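Local coordinates for protein beta-lactamase (Escherichia coli, PDB 6PQ9) that probably hydrolyses the ring of beta-lactam antibiotics to give substituted beta-amino acids, as a class A extended-spectrum enzyme conferring antibiotic resistance, at residues D52-N57 against W293-K298. The protein carries 1 engineered substitution. Residues are numbered along the deposited sequence; the frame is centred on the assembly and turned at random.
Sequences DNFKLN and WDYLVK. With ASP (aspartic acid), chain B.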
# COMPACT_ATOMS: atom_id res chain seq x y z
N ASP A 52 11.64 2.43 -18.21
CA ASP A 52 13.04 2.04 -18.31
C ASP A 52 13.38 1.12 -17.14
O ASP A 52 12.49 0.62 -16.44
CB ASP A 52 13.96 3.26 -18.41
CG ASP A 52 13.93 4.12 -17.17
OD1 ASP A 52 13.86 3.59 -16.05
OD2 ASP A 52 14.00 5.36 -17.33
N ASN A 53 14.67 0.92 -16.90
CA ASN A 53 15.10 -0.07 -15.92
C ASN A 53 15.90 0.56 -14.79
O ASN A 53 16.84 -0.04 -14.26
CB ASN A 53 15.87 -1.19 -16.61
CG ASN A 53 14.93 -2.26 -17.17
OD1 ASN A 53 14.78 -2.40 -18.39
ND2 ASN A 53 14.26 -2.99 -16.28
N PHE A 54 15.50 1.75 -14.37
CA PHE A 54 16.05 2.35 -13.16
C PHE A 54 15.66 1.54 -11.92
O PHE A 54 14.52 1.11 -11.76
CB PHE A 54 15.57 3.79 -13.03
CG PHE A 54 16.13 4.47 -11.85
CD1 PHE A 54 17.37 5.07 -11.92
CD2 PHE A 54 15.44 4.47 -10.64
CE1 PHE A 54 17.91 5.69 -10.81
CE2 PHE A 54 15.97 5.09 -9.53
CZ PHE A 54 17.21 5.70 -9.61
N LYS A 55 16.63 1.35 -11.03
CA LYS A 55 16.43 0.55 -9.83
C LYS A 55 17.25 1.13 -8.68
O LYS A 55 18.39 1.56 -8.87
CB LYS A 55 16.80 -0.92 -10.08
CG LYS A 55 16.65 -1.82 -8.86
CD LYS A 55 16.72 -3.31 -9.21
CE LYS A 55 17.92 -3.62 -10.09
NZ LYS A 55 19.20 -3.62 -9.31
N LEU A 56 16.66 1.16 -7.48
CA LEU A 56 17.35 1.62 -6.28
C LEU A 56 16.79 0.89 -5.07
O LEU A 56 15.57 0.77 -4.92
CB LEU A 56 17.21 3.13 -6.10
CG LEU A 56 17.85 3.73 -4.84
CD1 LEU A 56 18.62 4.99 -5.15
CD2 LEU A 56 16.79 4.05 -3.81
N ASN A 57 17.69 0.39 -4.23
CA ASN A 57 17.34 -0.30 -2.99
C ASN A 57 18.09 0.35 -1.84
O ASN A 57 19.23 0.78 -2.01
CB ASN A 57 17.72 -1.77 -3.02
CG ASN A 57 16.87 -2.56 -3.96
OD1 ASN A 57 15.94 -2.03 -4.58
ND2 ASN A 57 17.17 -3.85 -4.08
N TRP A 293 12.83 11.88 -6.76
CA TRP A 293 12.21 12.72 -7.78
C TRP A 293 13.23 13.67 -8.40
O TRP A 293 13.34 13.77 -9.63
CB TRP A 293 11.04 13.48 -7.14
CG TRP A 293 10.47 14.60 -7.93
CD1 TRP A 293 10.92 15.88 -7.98
CD2 TRP A 293 9.31 14.54 -8.78
NE1 TRP A 293 10.11 16.63 -8.82
CE2 TRP A 293 9.12 15.83 -9.32
CE3 TRP A 293 8.42 13.52 -9.13
CZ2 TRP A 293 8.07 16.12 -10.19
CZ3 TRP A 293 7.38 13.81 -9.99
CH2 TRP A 293 7.22 15.10 -10.52
N ASP A 294 14.00 14.36 -7.56
CA ASP A 294 15.00 15.31 -8.02
C ASP A 294 16.02 14.65 -8.94
O ASP A 294 16.35 15.17 -10.01
CB ASP A 294 15.71 15.94 -6.83
CG ASP A 294 14.88 17.00 -6.15
OD1 ASP A 294 13.79 17.32 -6.67
OD2 ASP A 294 15.34 17.50 -5.10
N TYR A 295 16.54 13.50 -8.52
CA TYR A 295 17.54 12.80 -9.32
C TYR A 295 16.99 12.43 -10.70
O TYR A 295 17.66 12.62 -11.71
CB TYR A 295 18.02 11.55 -8.58
CG TYR A 295 18.90 10.66 -9.42
CD1 TYR A 295 20.26 10.94 -9.59
CD2 TYR A 295 18.38 9.54 -10.05
CE1 TYR A 295 21.06 10.11 -10.37
CE2 TYR A 295 19.17 8.72 -10.83
CZ TYR A 295 20.51 9.01 -10.99
OH TYR A 295 21.29 8.17 -11.77
N LEU A 296 15.76 11.90 -10.75
CA LEU A 296 15.20 11.44 -12.02
C LEU A 296 14.74 12.60 -12.90
O LEU A 296 14.75 12.49 -14.13
CB LEU A 296 14.04 10.48 -11.78
CG LEU A 296 14.34 9.17 -11.04
CD1 LEU A 296 13.04 8.40 -10.71
CD2 LEU A 296 15.28 8.28 -11.84
N VAL A 297 14.35 13.72 -12.30
CA VAL A 297 14.05 14.91 -13.08
C VAL A 297 15.31 15.41 -13.78
O VAL A 297 15.29 15.75 -14.96
CB VAL A 297 13.42 16.00 -12.19
CG1 VAL A 297 13.49 17.36 -12.87
CG2 VAL A 297 11.97 15.64 -11.85
N LYS A 298 16.44 15.43 -13.06
CA LYS A 298 17.72 15.93 -13.57
C LYS A 298 18.32 15.03 -14.68
O LYS A 298 19.05 15.52 -15.55
CB LYS A 298 18.72 16.08 -12.41
CG LYS A 298 20.09 16.63 -12.80
CD LYS A 298 20.55 17.76 -11.88
CE LYS A 298 20.89 17.26 -10.48
NZ LYS A 298 21.67 18.27 -9.68
N ASP B . 17.01 12.68 -16.31
CA ASP B . 17.49 11.51 -17.04
C ASP B . 16.53 10.32 -16.88
O ASP B . 16.36 9.50 -17.80
CB ASP B . 18.90 11.13 -16.56
CG ASP B . 18.91 10.56 -15.13
OD1 ASP B . 18.97 11.36 -14.17
OD2 ASP B . 18.86 9.32 -14.98
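Phe54, just ahead of edge strand 55-58 of the five-stranded sheet, faces Leu296 and Tyr295 in the last turn of helix 278-297, the Phe54 and Leu296 CA atoms 9.2 Å apart. The backbones are too distant to bond, and side chains fill the interval. On the 52-57 side an Asx turn precedes the strand: Phe54 N donates to Asp52 OD1 at 3.0 Å, meeting it from above the carboxylate plane. With CG anti to the backbone N (chi1 -178°), the Phe54 ring reaches across to the helix. Leu296 sets its CD2 methyl almost exactly over the ring centre, 3.7 Å from CD2 to the Phe54 centroid and 4° off the normal, a CH-pi contact. Tyr295 comes in obliquely, CE2 lying 3.3 Å from Phe54 CE1; the two rings meet rim to rim, their planes inclined at 39° and neither lying over the face of the other. Thr25 and Leu28 of the N-terminal helix 25-37 touch Phe54 and Tyr295, respectively. A bound aspartic acid lies against the end of the helix, at Tyr295 to Lys298, its N donating to Leu296 O at 3.1 Å. Dispersion and CH-pi attraction therefore join the C-terminal helix 278-297 to the loop leading into edge strand 55-58, in a small, partly solvent-accessible apolar patch.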